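Side-chain contacts in putative TetR-family transcriptional regulator (Rhodococcus sp., PDB 2G3B), which probably acts as a DNA-binding transcriptional repressor of the TetR family, recognising regulatory DNA through an N-terminal helix-turn-helix domain: residues A[2-7]-A[33-38]; A[6-11]-A[27-32]; A[14-19]-A[49-54]. All blocks are in the same frame, centred on the assembly; numbering follows the deposited sequence.

Contact 1 of 3, residues A[2-7]-A[33-38]; sequences SERRDA and AGVSPG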
# COMPACT_ATOMS: atom_id res chain seq x y z
N SER A 2 15.33 -4.40 -29.05
CA SER A 2 14.23 -3.62 -28.42
C SER A 2 12.88 -4.38 -28.36
O SER A 2 12.17 -4.29 -27.35
CB SER A 2 14.05 -2.23 -28.99
OG SER A 2 13.28 -1.46 -28.07
N GLU A 3 12.56 -5.15 -29.40
CA GLU A 3 11.58 -6.23 -29.29
C GLU A 3 12.02 -7.24 -28.22
O GLU A 3 11.19 -7.81 -27.52
CB GLU A 3 11.41 -6.95 -30.64
CG GLU A 3 10.68 -8.31 -30.59
CD GLU A 3 10.79 -9.09 -31.92
OE1 GLU A 3 11.56 -10.08 -31.99
OE2 GLU A 3 10.11 -8.70 -32.90
N ARG A 4 13.32 -7.46 -28.09
CA ARG A 4 13.80 -8.45 -27.13
C ARG A 4 13.85 -7.89 -25.69
O ARG A 4 13.56 -8.60 -24.75
CB ARG A 4 15.16 -9.05 -27.56
CG ARG A 4 15.11 -9.80 -28.90
CD ARG A 4 16.42 -10.59 -29.13
NE ARG A 4 17.62 -9.74 -29.21
CZ ARG A 4 18.85 -10.14 -29.60
NH1 ARG A 4 19.11 -11.41 -29.96
NH2 ARG A 4 19.84 -9.26 -29.60
N ARG A 5 14.24 -6.62 -25.55
CA ARG A 5 14.17 -5.94 -24.25
C ARG A 5 12.73 -5.96 -23.73
O ARG A 5 12.51 -6.34 -22.59
CB ARG A 5 14.67 -4.49 -24.33
CG ARG A 5 16.17 -4.39 -24.45
CD ARG A 5 16.63 -2.95 -24.59
NE ARG A 5 16.91 -2.32 -23.30
CZ ARG A 5 18.11 -1.88 -22.90
NH1 ARG A 5 19.18 -1.97 -23.70
NH2 ARG A 5 18.26 -1.32 -21.70
N ASP A 6 11.77 -5.60 -24.58
CA ASP A 6 10.33 -5.66 -24.25
C ASP A 6 9.85 -7.05 -23.81
O ASP A 6 9.10 -7.15 -22.85
CB ASP A 6 9.49 -5.18 -25.45
CG ASP A 6 7.96 -5.22 -25.18
OD1 ASP A 6 7.40 -4.18 -24.77
OD2 ASP A 6 7.32 -6.30 -25.38
N ALA A 7 10.30 -8.12 -24.49
CA ALA A 7 9.98 -9.50 -24.10
C ALA A 7 10.56 -9.83 -22.74
O ALA A 7 9.91 -10.48 -21.92
CB ALA A 7 10.49 -10.54 -25.17
N ALA A 33 11.15 -15.46 -22.16
CA ALA A 33 11.23 -14.39 -23.13
C ALA A 33 11.80 -14.85 -24.46
O ALA A 33 11.83 -14.07 -25.40
CB ALA A 33 12.03 -13.14 -22.57
N GLY A 34 12.23 -16.11 -24.52
CA GLY A 34 12.80 -16.71 -25.73
C GLY A 34 14.19 -16.16 -26.00
O GLY A 34 14.63 -16.06 -27.18
N VAL A 35 14.89 -15.77 -24.94
CA VAL A 35 16.26 -15.25 -25.12
C VAL A 35 17.27 -15.93 -24.20
O VAL A 35 16.87 -16.72 -23.38
CB VAL A 35 16.30 -13.71 -24.93
CG1 VAL A 35 15.32 -13.03 -25.97
CG2 VAL A 35 15.92 -13.35 -23.49
N SER A 36 18.55 -15.60 -24.32
CA SER A 36 19.56 -16.19 -23.47
C SER A 36 19.75 -15.31 -22.24
O SER A 36 19.62 -14.10 -22.31
CB SER A 36 20.89 -16.27 -24.22
OG SER A 36 21.43 -14.95 -24.32
N PRO A 37 20.11 -15.92 -21.10
CA PRO A 37 20.57 -15.14 -19.95
C PRO A 37 21.61 -14.06 -20.33
O PRO A 37 21.51 -12.96 -19.83
CB PRO A 37 21.21 -16.21 -19.06
CG PRO A 37 20.33 -17.42 -19.34
CD PRO A 37 20.09 -17.37 -20.82
N GLY A 38 22.58 -14.35 -21.22
CA GLY A 38 23.63 -13.39 -21.57
C GLY A 38 23.05 -12.13 -22.24
O GLY A 38 23.58 -10.99 -22.09
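The flat groups that meet between A7 and A33 are backbone carbonyls, each approached by the other residue's methyl. A33 CB sits over one face of the A7 peptide, 3.5 Å from A7 O and almost as near A7 C, so the methyl rests on the carbonyl group rather than at its rim. In return A7 CB approaches A33 O at 3.8 Å, and the two methyls, A7 CB and A33 CB, lie 4.0 Å apart. Such mutual fitting is possible because both side chains are small: the CA atoms of A7 and A33 come within 5.1 Å.

The guanidinium of R4, also flat, is not what touches segment 33-38. A turn earlier along the same helix, R4 CD lies 4.1 Å from V35 CG1, the aliphatic part of the arginine slanting past one branch of the valine. A bend at the third torsion (chi3 -62°) then turns NE and the guanidinium away from that methyl. The second valine branch, CG2, turns instead to I8, which also receives A33.

Structurally this is the packing of the first turns of helix 2-23 against the turn of the predicted helix-turn-helix motif. G34, with positive phi, ends helix 26-33 in a Schellman motif, V35 follows, and S36 N-caps helix 37-44, its OG bonded to L39 N. The chain thus changes direction while V35 stays facing helix 2-23.

Chemically the seam rests on van der Waals contact and not on directional polar bonds across the two segments. At A7 and A33 short side chains let helix and turn approach closely; where the backbones stand farther apart, R4 reaches V35 with its CD methylene, contributing hydrocarbon rather than charge.

Contact 2 of 3, residues A[6-11]-A[27-32]; sequences DAILKA and NDVAEV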
# COMPACT_ATOMS: atom_id res chain seq x y z
N ASP A 6 11.77 -5.60 -24.58
CA ASP A 6 10.33 -5.66 -24.25
C ASP A 6 9.85 -7.05 -23.81
O ASP A 6 9.10 -7.15 -22.85
CB ASP A 6 9.49 -5.18 -25.45
CG ASP A 6 7.96 -5.22 -25.18
OD1 ASP A 6 7.40 -4.18 -24.77
OD2 ASP A 6 7.32 -6.30 -25.38
N ALA A 7 10.30 -8.12 -24.49
CA ALA A 7 9.98 -9.50 -24.10
C ALA A 7 10.56 -9.83 -22.74
O ALA A 7 9.91 -10.48 -21.92
CB ALA A 7 10.49 -10.54 -25.17
N ILE A 8 11.78 -9.38 -22.48
CA ILE A 8 12.40 -9.65 -21.20
C ILE A 8 11.58 -8.98 -20.06
O ILE A 8 11.33 -9.59 -18.99
CB ILE A 8 13.89 -9.18 -21.13
CG1 ILE A 8 14.78 -10.12 -21.97
CG2 ILE A 8 14.37 -9.19 -19.68
CD1 ILE A 8 16.18 -9.51 -22.38
N LEU A 9 11.22 -7.73 -20.29
CA LEU A 9 10.57 -6.91 -19.25
C LEU A 9 9.14 -7.43 -19.02
O LEU A 9 8.68 -7.60 -17.88
CB LEU A 9 10.61 -5.42 -19.67
CG LEU A 9 12.07 -4.90 -19.67
CD1 LEU A 9 12.20 -3.47 -20.10
CD2 LEU A 9 12.70 -5.14 -18.31
N LYS A 10 8.44 -7.75 -20.10
CA LYS A 10 7.11 -8.35 -20.00
C LYS A 10 7.14 -9.65 -19.14
O LYS A 10 6.26 -9.89 -18.30
CB LYS A 10 6.62 -8.61 -21.41
CG LYS A 10 5.29 -9.32 -21.53
CD LYS A 10 5.17 -9.80 -22.97
CE LYS A 10 4.83 -8.61 -23.86
N ALA A 11 8.11 -10.52 -19.41
CA ALA A 11 8.28 -11.76 -18.64
C ALA A 11 8.68 -11.45 -17.20
O ALA A 11 8.31 -12.16 -16.27
CB ALA A 11 9.37 -12.68 -19.34
N ASN A 27 17.18 -16.99 -15.40
CA ASN A 27 17.09 -18.11 -16.34
C ASN A 27 15.67 -18.39 -16.77
O ASN A 27 15.41 -18.70 -17.95
CB ASN A 27 17.63 -19.37 -15.70
CG ASN A 27 19.12 -19.50 -15.86
OD1 ASN A 27 19.79 -18.55 -16.27
ND2 ASN A 27 19.64 -20.68 -15.55
N ASP A 28 14.74 -18.27 -15.82
CA ASP A 28 13.34 -18.49 -16.13
C ASP A 28 12.75 -17.35 -16.99
O ASP A 28 12.10 -17.62 -18.03
CB ASP A 28 12.51 -18.72 -14.86
CG ASP A 28 13.01 -19.92 -14.04
OD1 ASP A 28 13.47 -20.93 -14.63
OD2 ASP A 28 12.94 -19.85 -12.80
N VAL A 29 13.03 -16.11 -16.58
CA VAL A 29 12.67 -14.90 -17.33
C VAL A 29 13.20 -14.98 -18.75
O VAL A 29 12.46 -14.85 -19.74
CB VAL A 29 13.26 -13.62 -16.66
CG1 VAL A 29 13.06 -12.39 -17.58
CG2 VAL A 29 12.58 -13.37 -15.34
N ALA A 30 14.49 -15.23 -18.86
CA ALA A 30 15.07 -15.37 -20.19
C ALA A 30 14.43 -16.51 -21.00
O ALA A 30 14.13 -16.34 -22.20
CB ALA A 30 16.57 -15.50 -20.05
N GLU A 31 14.19 -17.68 -20.40
CA GLU A 31 13.47 -18.76 -21.10
C GLU A 31 12.06 -18.30 -21.53
O GLU A 31 11.69 -18.43 -22.69
CB GLU A 31 13.36 -20.01 -20.24
CG GLU A 31 14.51 -20.95 -20.34
N VAL A 32 11.30 -17.70 -20.61
CA VAL A 32 9.98 -17.20 -20.97
C VAL A 32 10.10 -16.27 -22.16
O VAL A 32 9.30 -16.37 -23.12
CB VAL A 32 9.24 -16.50 -19.79
CG1 VAL A 32 7.94 -15.86 -20.26
CG2 VAL A 32 8.92 -17.52 -18.71
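This is a buried helix-to-helix contact in the predicted DNA-binding domain, where A11 and I8 of helix 2-23 pack on V29 and V32 of helix 26-33. The axes of the two short segments approach to 8.5 Å, with their N-to-C directions 124° apart.

A11 supplies the close point. Its CB is 3.6 Å from V32 CG1 and 4.1 Å from V29 CG1, touching two valines one helical turn apart, and it also nears the backbone at V29 O. A single methyl on this face lets the helices draw together, the CA atoms of A11 and V29 being 5.6 Å apart. In both valines CG1 stands opposite the backbone N (chi1 171° in V29, 174° in V32), which presents the same branch to helix 2-23 on successive turns.

The pairing belongs to the three-helix DNA-binding domain of TetR-type regulators, in which the first helix braces the helix-turn-helix; helix 26-33 is the first helix of that predicted motif, and helix 37-44 is the second.

V29 CG1 serves a second residue as well: it reaches I8 O at 3.6 Å and I8 CG2 at 4.0 Å, the isoleucine and valine side chains meeting at roughly a right angle. The carbonyl oxygen of I8 additionally accepts a hydrogen bond from S12 OG within its own helix. I8 also packs on L40, F44 and L50, its CG2 branch meeting both V29 and L50, whereas V32 lies at the solvent-exposed end of the contact.

Contact 3 of 3, residues A[14-19]-A[49-54]; sequences TAIAQR and GLLEAA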
# COMPACT_ATOMS: atom_id res chain seq x y z
N THR A 14 5.49 -10.41 -15.20
CA THR A 14 4.74 -11.61 -14.82
C THR A 14 5.36 -12.42 -13.65
O THR A 14 4.64 -12.82 -12.75
CB THR A 14 4.58 -12.54 -16.06
OG1 THR A 14 4.01 -11.76 -17.11
CG2 THR A 14 3.69 -13.77 -15.74
N ALA A 15 6.67 -12.67 -13.71
CA ALA A 15 7.41 -13.32 -12.64
C ALA A 15 7.29 -12.58 -11.33
O ALA A 15 6.98 -13.14 -10.26
CB ALA A 15 8.91 -13.47 -13.07
N ILE A 16 7.49 -11.29 -11.40
CA ILE A 16 7.30 -10.50 -10.20
C ILE A 16 5.87 -10.58 -9.65
O ILE A 16 5.71 -10.82 -8.45
CB ILE A 16 7.76 -9.07 -10.38
CG1 ILE A 16 9.27 -9.06 -10.72
CG2 ILE A 16 7.49 -8.27 -9.04
CD1 ILE A 16 9.79 -7.72 -11.31
N ALA A 17 4.87 -10.38 -10.50
CA ALA A 17 3.48 -10.44 -10.08
C ALA A 17 3.11 -11.78 -9.41
O ALA A 17 2.36 -11.80 -8.41
CB ALA A 17 2.54 -10.14 -11.27
N GLN A 18 3.64 -12.87 -9.96
CA GLN A 18 3.18 -14.21 -9.61
C GLN A 18 3.98 -14.86 -8.50
O GLN A 18 3.41 -15.64 -7.71
CB GLN A 18 3.26 -15.13 -10.87
CG GLN A 18 2.19 -14.77 -11.93
CD GLN A 18 0.74 -14.83 -11.40
OE1 GLN A 18 0.02 -13.81 -11.32
NE2 GLN A 18 0.31 -16.04 -11.02
N ARG A 19 5.27 -14.58 -8.46
CA ARG A 19 6.24 -15.32 -7.63
C ARG A 19 7.02 -14.38 -6.70
O ARG A 19 7.77 -14.81 -5.82
CB ARG A 19 7.21 -16.09 -8.54
CG ARG A 19 6.59 -17.28 -9.35
CD ARG A 19 7.69 -18.04 -10.17
NE ARG A 19 7.96 -17.43 -11.49
CZ ARG A 19 8.92 -17.81 -12.35
NH1 ARG A 19 9.75 -18.84 -12.07
NH2 ARG A 19 9.06 -17.17 -13.52
N GLY A 49 19.68 -4.00 -12.07
CA GLY A 49 19.39 -3.28 -13.36
C GLY A 49 18.10 -3.81 -14.00
O GLY A 49 17.30 -3.03 -14.53
N LEU A 50 17.90 -5.13 -13.95
CA LEU A 50 16.66 -5.78 -14.46
C LEU A 50 15.43 -5.22 -13.73
O LEU A 50 14.43 -4.83 -14.36
CB LEU A 50 16.75 -7.36 -14.38
CG LEU A 50 15.48 -8.17 -14.83
CD1 LEU A 50 15.22 -7.92 -16.32
CD2 LEU A 50 15.54 -9.70 -14.56
N LEU A 51 15.52 -5.15 -12.41
CA LEU A 51 14.35 -4.76 -11.60
C LEU A 51 14.03 -3.27 -11.82
O LEU A 51 12.85 -2.88 -11.98
CB LEU A 51 14.60 -5.04 -10.11
CG LEU A 51 14.67 -6.53 -9.72
CD1 LEU A 51 15.16 -6.73 -8.30
CD2 LEU A 51 13.35 -7.22 -9.90
N GLU A 52 15.08 -2.46 -11.82
CA GLU A 52 14.93 -1.03 -12.16
C GLU A 52 14.21 -0.88 -13.49
O GLU A 52 13.24 -0.17 -13.59
CB GLU A 52 16.28 -0.34 -12.25
CG GLU A 52 16.10 1.13 -12.73
CD GLU A 52 17.38 1.98 -12.65
OE1 GLU A 52 18.05 1.97 -11.59
OE2 GLU A 52 17.72 2.66 -13.65
N ALA A 53 14.67 -1.58 -14.53
CA ALA A 53 14.02 -1.49 -15.83
C ALA A 53 12.59 -2.05 -15.81
O ALA A 53 11.70 -1.52 -16.51
CB ALA A 53 14.90 -2.18 -16.92
N ALA A 54 12.34 -3.08 -15.00
CA ALA A 54 10.97 -3.62 -14.85
C ALA A 54 10.04 -2.63 -14.12
O ALA A 54 8.90 -2.45 -14.51
CB ALA A 54 10.95 -4.96 -14.10
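I16 points its long branch straight at helix 47-66, and its terminal methyl CD1 is the one atom by which segment 14-19 touches segment 49-54. Two side chains of that segment receive it, L51 and A54, placed one helical turn apart. L51 CD2 is 3.9 Å from I16 CD1, and A54 CB is 4.1 Å from the same atom. Seen from I16 CD1 these partners lie about 84° apart: the CG1-CD1 bond is aimed nearly end-on at A54 CB, while L51 CD2 lies against the flank of the same methyl.

The three side chains are aimed differently. That of A54 points at helix 2-23 from its first bond. L51 starts out to one side, and it is the CD2 branch that swings back to meet the isoleucine, the two side chains running past each other on a slant. I16 is nearly extended at its second torsion (chi2 164°), which carries CD1 well out from its helix and spans a wide gap: the CA atoms of I16 and A54 are 9.1 Å apart.

Helix 47-66 follows the helix-turn-helix and leads from the predicted DNA-binding domain toward the C-terminal part of the chain, so this contact sits where the two parts meet. I16 also packs on A100 and E103 of helix 92-110, while I21 and L24 border both I16 and L51. Polar links run alongside: T14 OG1 is hydrogen-bonded to E96, and E52 forms a salt bridge with R120.

All three touching residues are buried, and every atom at the interface is a methyl carbon. Cohesion here thus comes from dispersion and the exclusion of water; the contact needs no hydrogen-bonding geometry, and the length of I16 bridges the separation of the backbones.

All three contacts begin on helix 2-23, and segments 27-32, 33-38 and 49-54 come back to it in turn. From its N-terminal turns, contact 1 closes a loop with 25 intervening residues, and contact 2, which closes first, nests within it, overlapping at D6 and A7 and closing a shorter one of 15. Contact 3 starts inside both loops and ends beyond them, so it crosses each. Contacts 1 and 2 fasten the helix-turn-helix to the first helix, joined to each other by V35 packing on I8; contact 3 brings in helix 47-66. L50 on I8, and R19 near D28, connect contacts 2 and 3 into one domain core.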